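Local coordinates for formyltransferase (Francisella tularensis subsp. tularensis, PDB 4NV1), which belongs to the formyltransferase family and binds dTDP-4-amino-4,6-dideoxyglucose in a pocket, in a two-subunit assembly, at residues 116-124 / 154-165; 191-199 / 215-226. One frame throughout, in Å; residues are numbered along the deposited sequence.

Contact 1: residues 116-124 / 154-165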
loop_
_atom_site.group_PDB
_atom_site.type_symbol
_atom_site.label_atom_id
_atom_site.label_comp_id
_atom_site.label_asym_id
_atom_site.label_seq_id
_atom_site.Cartn_x
_atom_site.Cartn_y
_atom_site.Cartn_z
ATOM N N PRO A 116 16.700 1.672 -19.276
ATOM C CA PRO A 116 15.642 0.907 -19.924
ATOM C C PRO A 116 15.385 -0.491 -19.346
ATOM O O PRO A 116 16.285 -1.183 -18.893
ATOM C CB PRO A 116 16.206 0.712 -21.330
ATOM C CG PRO A 116 16.880 2.004 -21.572
ATOM C CD PRO A 116 17.650 2.140 -20.284
ATOM N N ILE A 117 14.153 -0.921 -19.518
ATOM C CA ILE A 117 13.710 -2.251 -19.104
ATOM C C ILE A 117 12.834 -2.696 -20.250
ATOM O O ILE A 117 12.202 -1.908 -20.957
ATOM C CB ILE A 117 12.892 -2.158 -17.770
ATOM C CG1 ILE A 117 12.360 -3.516 -17.329
ATOM C CG2 ILE A 117 11.672 -1.277 -18.008
ATOM C CD1 ILE A 117 13.435 -4.474 -16.902
ATOM N N GLY A 118 12.765 -4.001 -20.436
ATOM C CA GLY A 118 12.012 -4.553 -21.563
ATOM C C GLY A 118 12.277 -6.036 -21.559
ATOM O O GLY A 118 12.501 -6.637 -20.444
ATOM N N ALA A 119 12.183 -6.638 -22.746
ATOM C CA ALA A 119 12.457 -8.085 -22.892
ATOM C C ALA A 119 13.408 -8.377 -24.052
ATOM O O ALA A 119 13.324 -7.706 -25.036
ATOM C CB ALA A 119 11.152 -8.847 -23.131
ATOM N N THR A 120 14.276 -9.356 -23.880
ATOM C CA THR A 120 15.264 -9.742 -24.818
ATOM C C THR A 120 15.229 -11.259 -25.011
ATOM O O THR A 120 15.060 -12.027 -24.031
ATOM C CB THR A 120 16.646 -9.425 -24.249
ATOM O OG1 THR A 120 16.750 -8.052 -23.930
ATOM C CG2 THR A 120 17.776 -9.760 -25.275
ATOM N N ILE A 121 15.370 -11.656 -26.280
ATOM C CA ILE A 121 15.717 -13.021 -26.690
ATOM C C ILE A 121 17.061 -13.005 -27.340
ATOM O O ILE A 121 17.339 -12.221 -28.271
ATOM C CB ILE A 121 14.714 -13.573 -27.690
ATOM C CG1 ILE A 121 13.313 -13.476 -27.137
ATOM C CG2 ILE A 121 15.093 -15.002 -28.056
ATOM C CD1 ILE A 121 12.202 -13.697 -28.120
ATOM N N HIS A 122 17.932 -13.830 -26.811
ATOM C CA HIS A 122 19.308 -13.777 -27.224
ATOM C C HIS A 122 19.907 -15.160 -27.152
ATOM O O HIS A 122 19.472 -16.028 -26.374
ATOM C CB HIS A 122 20.110 -12.796 -26.359
ATOM C CG HIS A 122 20.281 -13.242 -24.943
ATOM N ND1 HIS A 122 19.342 -13.001 -23.962
ATOM C CD2 HIS A 122 21.291 -13.909 -24.340
ATOM C CE1 HIS A 122 19.755 -13.520 -22.819
ATOM N NE2 HIS A 122 20.924 -14.097 -23.030
ATOM N N VAL A 123 20.904 -15.371 -27.995
ATOM C CA VAL A 123 21.631 -16.624 -28.002
ATOM C C VAL A 123 22.528 -16.749 -26.787
ATOM O O VAL A 123 23.331 -15.890 -26.537
ATOM C CB VAL A 123 22.459 -16.770 -29.296
ATOM C CG1 VAL A 123 23.214 -18.110 -29.334
ATOM C CG2 VAL A 123 21.542 -16.640 -30.516
ATOM N N MET A 124 22.503 -17.886 -26.102
ATOM C CA MET A 124 23.289 -17.990 -24.873
ATOM C C MET A 124 24.738 -18.250 -25.216
ATOM O O MET A 124 25.066 -18.874 -26.243
ATOM C CB MET A 124 22.734 -19.076 -23.947
ATOM C CG MET A 124 21.272 -18.895 -23.647
ATOM S SD MET A 124 20.407 -20.249 -22.821
ATOM C CE MET A 124 21.509 -20.543 -21.462
ATOM N N VAL A 154 6.575 -7.042 -18.973
ATOM C CA VAL A 154 7.814 -7.566 -19.543
ATOM C C VAL A 154 7.552 -9.007 -19.983
ATOM O O VAL A 154 7.810 -9.386 -21.142
ATOM C CB VAL A 154 9.001 -7.390 -18.591
ATOM C CG1 VAL A 154 10.201 -8.207 -18.978
ATOM C CG2 VAL A 154 9.419 -5.902 -18.595
ATOM N N GLN A 155 6.847 -9.724 -19.126
ATOM C CA GLN A 155 6.535 -11.120 -19.377
ATOM C C GLN A 155 5.704 -11.291 -20.598
ATOM O O GLN A 155 6.037 -12.071 -21.482
ATOM C CB GLN A 155 5.941 -11.810 -18.140
ATOM C CG GLN A 155 6.061 -13.298 -18.153
ATOM C CD GLN A 155 5.629 -13.939 -16.827
ATOM O OE1 GLN A 155 4.490 -14.381 -16.707
ATOM N NE2 GLN A 155 6.517 -13.990 -15.854
ATOM N N LYS A 156 4.626 -10.554 -20.708
ATOM C CA LYS A 156 3.860 -10.511 -21.928
ATOM C C LYS A 156 4.645 -10.085 -23.178
ATOM O O LYS A 156 4.426 -10.586 -24.288
ATOM C CB LYS A 156 2.767 -9.485 -21.685
ATOM C CG LYS A 156 1.696 -9.422 -22.745
ATOM C CD LYS A 156 0.370 -9.015 -22.110
ATOM C CE LYS A 156 0.033 -9.889 -20.895
ATOM N NZ LYS A 156 -0.330 -9.114 -19.661
ATOM N N LYS A 157 5.594 -9.173 -23.030
ATOM C CA LYS A 157 6.389 -8.774 -24.202
ATOM C C LYS A 157 7.267 -9.970 -24.622
ATOM O O LYS A 157 7.374 -10.334 -25.785
ATOM C CB LYS A 157 7.217 -7.542 -23.837
ATOM C CG LYS A 157 8.127 -7.051 -24.961
ATOM C CD LYS A 157 7.301 -6.624 -26.172
ATOM C CE LYS A 157 6.482 -5.389 -25.903
ATOM N NZ LYS A 157 5.463 -5.304 -26.974
ATOM N N GLU A 158 7.838 -10.635 -23.638
ATOM C CA GLU A 158 8.620 -11.840 -23.825
ATOM C C GLU A 158 7.914 -12.817 -24.691
ATOM O O GLU A 158 8.517 -13.225 -25.647
ATOM C CB GLU A 158 8.919 -12.580 -22.547
ATOM C CG GLU A 158 10.070 -12.046 -21.708
ATOM C CD GLU A 158 10.188 -12.832 -20.406
ATOM O OE1 GLU A 158 9.248 -12.686 -19.582
ATOM O OE2 GLU A 158 11.192 -13.567 -20.180
ATOM N N VAL A 159 6.683 -13.192 -24.326
ATOM C CA VAL A 159 5.868 -14.138 -25.090
ATOM C C VAL A 159 5.442 -13.670 -26.491
ATOM O O VAL A 159 5.487 -14.423 -27.484
ATOM C CB VAL A 159 4.663 -14.556 -24.244
ATOM C CG1 VAL A 159 3.734 -15.389 -25.080
ATOM C CG2 VAL A 159 5.153 -15.372 -23.052
ATOM N N GLU A 160 5.125 -12.389 -26.602
ATOM C CA GLU A 160 4.917 -11.777 -27.906
ATOM C C GLU A 160 6.163 -11.742 -28.803
ATOM O O GLU A 160 6.102 -12.055 -29.996
ATOM C CB GLU A 160 4.290 -10.402 -27.696
ATOM C CG GLU A 160 4.179 -9.632 -28.988
ATOM C CD GLU A 160 4.159 -8.122 -28.786
ATOM O OE1 GLU A 160 3.995 -7.460 -29.828
ATOM O OE2 GLU A 160 4.338 -7.596 -27.657
ATOM N N LEU A 161 7.329 -11.490 -28.226
ATOM C CA LEU A 161 8.557 -11.506 -29.016
ATOM C C LEU A 161 8.941 -12.934 -29.427
ATOM O O LEU A 161 9.340 -13.195 -30.535
ATOM C CB LEU A 161 9.722 -10.866 -28.294
ATOM C CG LEU A 161 9.590 -9.370 -28.006
ATOM C CD1 LEU A 161 10.884 -8.922 -27.390
ATOM C CD2 LEU A 161 9.443 -8.439 -29.203
ATOM N N PHE A 162 8.691 -13.913 -28.569
ATOM C CA PHE A 162 9.048 -15.291 -28.901
ATOM C C PHE A 162 8.108 -15.811 -29.988
ATOM O O PHE A 162 8.506 -16.540 -30.916
ATOM C CB PHE A 162 8.929 -16.120 -27.624
ATOM C CG PHE A 162 9.138 -17.580 -27.827
ATOM C CD1 PHE A 162 10.403 -18.076 -28.008
ATOM C CD2 PHE A 162 8.094 -18.451 -27.757
ATOM C CE1 PHE A 162 10.616 -19.441 -28.164
ATOM C CE2 PHE A 162 8.272 -19.808 -27.948
ATOM C CZ PHE A 162 9.541 -20.307 -28.145
ATOM N N THR A 163 6.824 -15.466 -29.846
ATOM C CA THR A 163 5.831 -15.791 -30.861
ATOM C C THR A 163 6.318 -15.256 -32.247
ATOM O O THR A 163 6.285 -15.960 -33.238
ATOM C CB THR A 163 4.465 -15.199 -30.474
ATOM O OG1 THR A 163 4.054 -15.674 -29.186
ATOM C CG2 THR A 163 3.416 -15.463 -31.503
ATOM N N LYS A 164 6.823 -14.035 -32.293
ATOM C CA LYS A 164 7.269 -13.390 -33.532
ATOM C C LYS A 164 8.511 -14.030 -34.130
ATOM O O LYS A 164 8.720 -13.948 -35.324
ATOM C CB LYS A 164 7.508 -11.912 -33.254
ATOM C CG LYS A 164 7.628 -11.011 -34.485
ATOM C CD LYS A 164 7.736 -9.518 -34.161
ATOM C CE LYS A 164 8.120 -8.690 -35.385
ATOM N NZ LYS A 164 8.999 -7.546 -34.975
ATOM N N VAL A 165 9.372 -14.662 -33.341
ATOM C CA VAL A 165 10.627 -15.122 -33.900
ATOM C C VAL A 165 10.835 -16.645 -33.876
ATOM O O VAL A 165 11.846 -17.130 -34.414
ATOM C CB VAL A 165 11.865 -14.450 -33.272
ATOM C CG1 VAL A 165 11.895 -12.944 -33.533
ATOM C CG2 VAL A 165 12.039 -14.832 -31.792
#
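Ala119 sets its lone methyl into a hollow on the helix walled by Val154, Lys157, Glu158 and Leu161: its CB lies 3.7 Å from Glu158 CG and 4.0 Å from Lys157 CG. The small residue is consistent with the close approach of strand 117-123, the two axes 7.2 Å apart at a shallow 30°. Two residues on, Ile121 supplies the longer bump. With CG1 anti to its carbonyl carbon (chi1 -54°) and the chain extended beyond it, CD1 is pushed down on the helix backbone, 3.5 Å from Phe162 N, between the CB atoms of Leu161 and Phe162 and the CG2 of Val165. The helix answers with bumps of its own. Val154 turns CG1 against the carbonyl of Gly118 and CG2 against Ile117 CG1, 4.0 Å away, the two side chains crossing near a right angle; Leu161 CD1 leans on Ala119 O at 3.6 Å. Beyond these apolar fits the polar ends go their own way: Lys157, bent at chi2 and chi3, curls along the helix to a salt bridge, NZ to Glu160 OE2 2.6 Å, while Glu158 hydrogen-bonds His75 of the ligand pocket. Phe162 stacks on Phe19 and meets Phe72 edge-to-face, and helix 13-24 flanks the same helix. This is the helix-on-sheet layer of an alpha/beta Rossmann-like formyltransferase domain, helix 147-170 packed nearly along strand 117-123 on one face of its mixed sheet.

Contact 2: residues 191-199 / 215-226. With 0FX (dTDP-4-amino-4,6-dideoxyglucose), chain I.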
loop_
_atom_site.group_PDB
_atom_site.type_symbol
_atom_site.label_atom_id
_atom_site.label_comp_id
_atom_site.label_asym_id
_atom_site.label_seq_id
_atom_site.Cartn_x
_atom_site.Cartn_y
_atom_site.Cartn_z
ATOM N N TYR A 191 20.808 -6.631 -4.685
ATOM C CA TYR A 191 19.406 -6.543 -4.359
ATOM C C TYR A 191 19.255 -6.513 -2.823
ATOM O O TYR A 191 18.676 -5.574 -2.241
ATOM C CB TYR A 191 18.630 -7.723 -5.000
ATOM C CG TYR A 191 17.161 -7.731 -4.652
ATOM C CD1 TYR A 191 16.301 -6.789 -5.204
ATOM C CD2 TYR A 191 16.633 -8.648 -3.735
ATOM C CE1 TYR A 191 14.968 -6.744 -4.847
ATOM C CE2 TYR A 191 15.299 -8.624 -3.373
ATOM C CZ TYR A 191 14.470 -7.666 -3.927
ATOM O OH TYR A 191 13.131 -7.605 -3.613
ATOM N N LYS A 192 19.836 -7.519 -2.172
ATOM C CA LYS A 192 19.698 -7.699 -0.731
ATOM C C LYS A 192 20.139 -6.475 0.056
ATOM O O LYS A 192 19.475 -6.100 0.999
ATOM C CB LYS A 192 20.308 -9.028 -0.259
ATOM C CG LYS A 192 19.376 -10.205 -0.596
ATOM C CD LYS A 192 19.851 -11.576 -0.085
ATOM C CE LYS A 192 18.962 -12.191 1.009
ATOM N NZ LYS A 192 17.948 -13.178 0.529
ATOM N N ASN A 193 21.172 -5.775 -0.380
ATOM C CA ASN A 193 21.550 -4.517 0.230
ATOM C C ASN A 193 20.561 -3.356 0.102
ATOM O O ASN A 193 20.766 -2.336 0.721
ATOM C CB ASN A 193 22.896 -4.064 -0.364
ATOM C CG ASN A 193 24.046 -5.002 -0.003
ATOM O OD1 ASN A 193 24.079 -5.610 1.075
ATOM N ND2 ASN A 193 24.994 -5.137 -0.920
ATOM N N MET A 194 19.568 -3.447 -0.769
ATOM C CA MET A 194 18.610 -2.363 -0.962
ATOM C C MET A 194 17.363 -2.614 -0.127
ATOM O O MET A 194 16.494 -1.746 -0.031
ATOM C CB MET A 194 18.097 -2.323 -2.404
ATOM C CG MET A 194 19.119 -2.169 -3.488
ATOM S SD MET A 194 18.315 -1.454 -4.934
ATOM C CE MET A 194 17.319 -2.850 -5.417
ATOM N N CYS A 195 17.244 -3.825 0.411
ATOM C CA CYS A 195 16.036 -4.253 1.093
ATOM C C CYS A 195 15.819 -3.561 2.438
ATOM O O CYS A 195 14.667 -3.257 2.785
ATOM C CB CYS A 195 16.038 -5.767 1.234
ATOM S SG CYS A 195 15.660 -6.539 -0.355
ATOM N N GLU A 196 16.915 -3.333 3.161
ATOM C CA GLU A 196 16.894 -2.596 4.394
ATOM C C GLU A 196 16.859 -1.099 4.140
ATOM O O GLU A 196 17.797 -0.524 3.601
ATOM C CB GLU A 196 18.125 -2.845 5.230
ATOM C CG GLU A 196 17.977 -2.189 6.596
ATOM C CD GLU A 196 18.640 -3.018 7.684
ATOM O OE1 GLU A 196 18.013 -3.275 8.728
ATOM O OE2 GLU A 196 19.776 -3.468 7.459
ATOM N N ILE A 197 15.755 -0.486 4.549
ATOM C CA ILE A 197 15.567 0.938 4.388
ATOM C C ILE A 197 16.471 1.613 5.400
ATOM O O ILE A 197 16.570 1.200 6.584
ATOM C CB ILE A 197 14.107 1.327 4.631
ATOM C CG1 ILE A 197 13.228 0.842 3.481
ATOM C CG2 ILE A 197 13.934 2.815 4.868
ATOM C CD1 ILE A 197 11.768 1.215 3.683
ATOM N N ASP A 198 17.101 2.684 4.930
ATOM C CA ASP A 198 17.877 3.517 5.854
ATOM C C ASP A 198 17.095 4.795 6.237
ATOM O O ASP A 198 17.013 5.757 5.508
ATOM C CB ASP A 198 19.247 3.789 5.239
ATOM C CG ASP A 198 19.976 4.900 5.935
ATOM O OD1 ASP A 198 19.605 5.193 7.098
ATOM O OD2 ASP A 198 20.868 5.489 5.267
ATOM N N LEU A 199 16.468 4.775 7.404
ATOM C CA LEU A 199 15.482 5.811 7.795
ATOM C C LEU A 199 16.028 7.214 7.770
ATOM O O LEU A 199 15.259 8.155 7.558
ATOM C CB LEU A 199 14.903 5.526 9.178
ATOM C CG LEU A 199 14.152 4.191 9.132
ATOM C CD1 LEU A 199 14.124 3.379 10.429
ATOM C CD2 LEU A 199 12.747 4.453 8.596
ATOM N N MET A 215 10.175 -1.920 -4.931
ATOM C CA MET A 215 10.210 -3.016 -3.972
ATOM C C MET A 215 8.881 -3.689 -3.632
ATOM O O MET A 215 8.868 -4.607 -2.797
ATOM C CB MET A 215 10.850 -2.523 -2.666
ATOM C CG MET A 215 12.279 -2.029 -2.751
ATOM S SD MET A 215 13.520 -3.216 -3.272
ATOM C CE MET A 215 13.852 -4.089 -1.773
ATOM N N THR A 216 7.823 -3.293 -4.333
ATOM C CA THR A 216 6.488 -3.793 -4.171
ATOM C C THR A 216 6.067 -4.734 -5.293
ATOM O O THR A 216 5.957 -4.362 -6.480
ATOM C CB THR A 216 5.445 -2.656 -3.969
ATOM O OG1 THR A 216 5.847 -1.787 -2.885
ATOM C CG2 THR A 216 4.092 -3.254 -3.678
ATOM N N HIS A 217 5.897 -5.992 -4.889
ATOM C CA HIS A 217 5.641 -7.095 -5.793
ATOM C C HIS A 217 4.905 -8.191 -4.981
ATOM O O HIS A 217 5.585 -9.095 -4.491
ATOM C CB HIS A 217 6.961 -7.605 -6.354
ATOM C CG HIS A 217 6.815 -8.426 -7.604
ATOM N ND1 HIS A 217 7.461 -8.120 -8.784
ATOM C CD2 HIS A 217 6.076 -9.534 -7.865
ATOM C CE1 HIS A 217 7.117 -8.987 -9.715
ATOM N NE2 HIS A 217 6.274 -9.856 -9.183
ATOM N N PRO A 218 3.562 -8.079 -4.849
ATOM C CA PRO A 218 2.859 -9.124 -4.108
ATOM C C PRO A 218 3.171 -10.474 -4.757
ATOM O O PRO A 218 3.306 -10.569 -5.970
ATOM C CB PRO A 218 1.386 -8.771 -4.273
ATOM C CG PRO A 218 1.353 -7.339 -4.567
ATOM C CD PRO A 218 2.623 -7.064 -5.362
ATOM N N PRO A 219 3.229 -11.537 -3.961
ATOM C CA PRO A 219 2.904 -11.458 -2.550
ATOM C C PRO A 219 4.215 -11.449 -1.817
ATOM O O PRO A 219 4.273 -11.835 -0.657
ATOM C CB PRO A 219 2.093 -12.737 -2.315
ATOM C CG PRO A 219 2.634 -13.713 -3.318
ATOM C CD PRO A 219 3.329 -12.939 -4.418
ATOM N N TYR A 220 5.293 -10.968 -2.437
ATOM C CA TYR A 220 6.528 -10.987 -1.678
ATOM C C TYR A 220 6.631 -9.862 -0.628
ATOM O O TYR A 220 6.052 -8.792 -0.768
ATOM C CB TYR A 220 7.722 -10.971 -2.615
ATOM C CG TYR A 220 7.716 -12.136 -3.575
ATOM C CD1 TYR A 220 7.288 -11.974 -4.869
ATOM C CD2 TYR A 220 8.084 -13.414 -3.169
ATOM C CE1 TYR A 220 7.322 -13.007 -5.766
ATOM C CE2 TYR A 220 8.118 -14.467 -4.059
ATOM C CZ TYR A 220 7.729 -14.250 -5.362
ATOM O OH TYR A 220 7.711 -15.243 -6.309
ATOM N N LYS A 221 7.442 -10.121 0.383
ATOM C CA LYS A 221 7.824 -9.172 1.399
ATOM C C LYS A 221 9.263 -8.799 1.146
ATOM O O LYS A 221 10.077 -9.671 1.327
ATOM C CB LYS A 221 7.724 -9.819 2.794
ATOM C CG LYS A 221 6.321 -10.277 3.129
ATOM C CD LYS A 221 5.964 -10.012 4.588
ATOM C CE LYS A 221 4.651 -10.689 4.951
ATOM N NZ LYS A 221 3.624 -10.520 3.879
ATOM N N ASN A 222 9.547 -7.533 0.797
ATOM C CA ASN A 222 10.864 -7.079 0.380
ATOM C C ASN A 222 11.529 -6.017 1.215
ATOM O O ASN A 222 12.515 -6.303 1.905
ATOM C CB ASN A 222 10.845 -6.643 -1.112
ATOM C CG ASN A 222 10.435 -7.767 -2.034
ATOM O OD1 ASN A 222 10.758 -8.952 -1.770
ATOM N ND2 ASN A 222 9.657 -7.459 -3.064
ATOM N N SER A 223 11.101 -4.755 1.086
ATOM C CA SER A 223 11.750 -3.700 1.838
ATOM C C SER A 223 11.318 -3.698 3.288
ATOM O O SER A 223 10.177 -4.016 3.584
ATOM C CB SER A 223 11.529 -2.319 1.218
ATOM O OG SER A 223 10.155 -2.226 0.979
ATOM N N TYR A 224 12.223 -3.276 4.168
ATOM C CA TYR A 224 11.889 -3.255 5.589
ATOM C C TYR A 224 12.667 -2.203 6.323
ATOM O O TYR A 224 13.631 -1.648 5.787
ATOM C CB TYR A 224 12.038 -4.659 6.213
ATOM C CG TYR A 224 13.461 -5.121 6.306
ATOM C CD1 TYR A 224 14.030 -5.868 5.284
ATOM C CD2 TYR A 224 14.262 -4.753 7.370
ATOM C CE1 TYR A 224 15.363 -6.249 5.330
ATOM C CE2 TYR A 224 15.589 -5.129 7.427
ATOM C CZ TYR A 224 16.126 -5.890 6.405
ATOM O OH TYR A 224 17.417 -6.306 6.484
ATOM N N PHE A 225 12.139 -1.809 7.488
ATOM C CA PHE A 225 12.969 -1.095 8.457
ATOM C C PHE A 225 12.991 -1.801 9.811
ATOM O O PHE A 225 12.101 -2.586 10.157
ATOM C CB PHE A 225 12.608 0.394 8.627
ATOM C CG PHE A 225 11.201 0.670 9.107
ATOM C CD1 PHE A 225 10.206 1.029 8.206
ATOM C CD2 PHE A 225 10.892 0.622 10.446
ATOM C CE1 PHE A 225 8.916 1.271 8.604
ATOM C CE2 PHE A 225 9.614 0.918 10.871
ATOM C CZ PHE A 225 8.611 1.227 9.959
ATOM N N ILE A 226 14.030 -1.476 10.569
ATOM C CA ILE A 226 14.131 -1.937 11.954
ATOM C C ILE A 226 13.908 -0.697 12.827
ATOM O O ILE A 226 14.631 0.285 12.675
ATOM C CB ILE A 226 15.497 -2.588 12.237
ATOM C CG1 ILE A 226 15.819 -3.693 11.226
ATOM C CG2 ILE A 226 15.549 -3.091 13.677
ATOM C CD1 ILE A 226 14.945 -4.921 11.368
HETATM O O4P 0FX I . 11.346 -14.820 -12.789
HETATM P P2 0FX I . 10.786 -16.116 -12.146
HETATM O O3P 0FX I . 9.450 -16.770 -12.421
HETATM O O1G 0FX I . 11.944 -17.016 -11.532
HETATM C C1G 0FX I . 12.867 -17.685 -12.360
HETATM C C2G 0FX I . 13.782 -18.279 -11.301
HETATM O O2G 0FX I . 13.041 -18.808 -10.198
HETATM C C3G 0FX I . 14.756 -17.248 -10.765
HETATM O O3G 0FX I . 15.643 -18.045 -9.951
HETATM C C4G 0FX I . 15.425 -16.537 -11.958
HETATM N N4A 0FX I . 16.456 -15.594 -11.549
HETATM C C5G 0FX I . 14.416 -15.831 -12.872
HETATM C C6G 0FX I . 15.100 -15.190 -14.073
HETATM O O5G 0FX I . 13.491 -16.823 -13.320
HETATM O OPP 0FX I . 10.158 -16.025 -10.683
HETATM P P 0FX I . 10.559 -15.317 -9.326
HETATM O O1P 0FX I . 11.692 -15.952 -8.545
HETATM O O2P 0FX I . 9.091 -15.211 -8.931
HETATM O O5 0FX I . 10.870 -13.756 -9.587
HETATM C C5 0FX I . 9.863 -12.988 -10.257
HETATM C C4 0FX I . 9.777 -11.573 -9.714
HETATM O O4 0FX I . 9.154 -11.595 -8.442
HETATM C C3 0FX I . 11.079 -10.865 -9.492
HETATM O O3 0FX I . 11.477 -10.068 -10.617
HETATM C C2 0FX I . 10.745 -9.863 -8.385
HETATM C C1 0FX I . 9.671 -10.602 -7.587
HETATM N N11 0FX I . 10.245 -11.096 -6.331
HETATM C C61 0FX I . 10.773 -12.338 -6.279
HETATM C C51 0FX I . 11.331 -12.797 -5.105
HETATM C C5A 0FX I . 11.997 -14.147 -4.926
HETATM C C21 0FX I . 10.228 -10.300 -5.242
HETATM O O21 0FX I . 9.666 -9.075 -5.252
HETATM N N31 0FX I . 10.702 -10.711 -4.061
HETATM C C41 0FX I . 11.237 -11.950 -4.028
HETATM O O41 0FX I . 11.785 -12.428 -2.916
#
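Tyr191, from helix 188-195, sets its hydroxyl against the flat amide of Asn222, OH 3.1 Å from CG and the ring and amide planes 81° apart, while that amide grips the thymine of dTDP-4-amino-4,6-dideoxyglucose at both ends: Asn222 OD1 takes the ring N31 proton in an almost straight bond (2.9 Å, 174°), and ND2 gives to O21 at 2.7 Å. ND2 also donates to Met215 O at 3.0 Å, and this second bond would fix the rotation of the amide. The base lies over one face of Tyr220, with Pro219 CD against the rim of the opposite face, while His217 lays its ring against the deoxyribose, C1 over the centre of the ring. Behind this wall residues 191-199 and 215-226 of the C-terminal domain are joined by a single beta bridge, Glu196 with Tyr224, in which Tyr224 N donates to Cys195 O and Ile197 N to Tyr224 O (2.7 Å). Met215, bent at chi2 and chi3, tucks CE against Cys195 SG at 3.4 Å and makes an oblique Met-aromatic contact with Tyr191. At the outer end Glu196 CA sits over the face of the Tyr224 ring, 4.1 Å from its centroid, and Leu199 straddles Phe225 CB with both methyls, beside Arg206 of the second subunit.

Overall arrangement
From the N terminus, the chain first builds the strands and helices up to 106-113, then enters strand 117-123. Contact 1 closes the loop running out through strand 133-139, the neighbour of 117-123 in the sheet, and back along helix 147-170. Only after that does contact 2 open, closing a shorter loop from helix 188-195 through strand 202-204 and helix 205-214 to residues 215-226. The two are in series, neither nested nor crossed, with centres about 27 Å apart and nearest atoms about 8 Å. Contact 1 belongs to the core of the larger sheet domain, contact 2 to the C-terminal region with the antiparallel pair 223-226 and 232-242; the nucleotide-sugar lies in a pocket that draws residues from both regions.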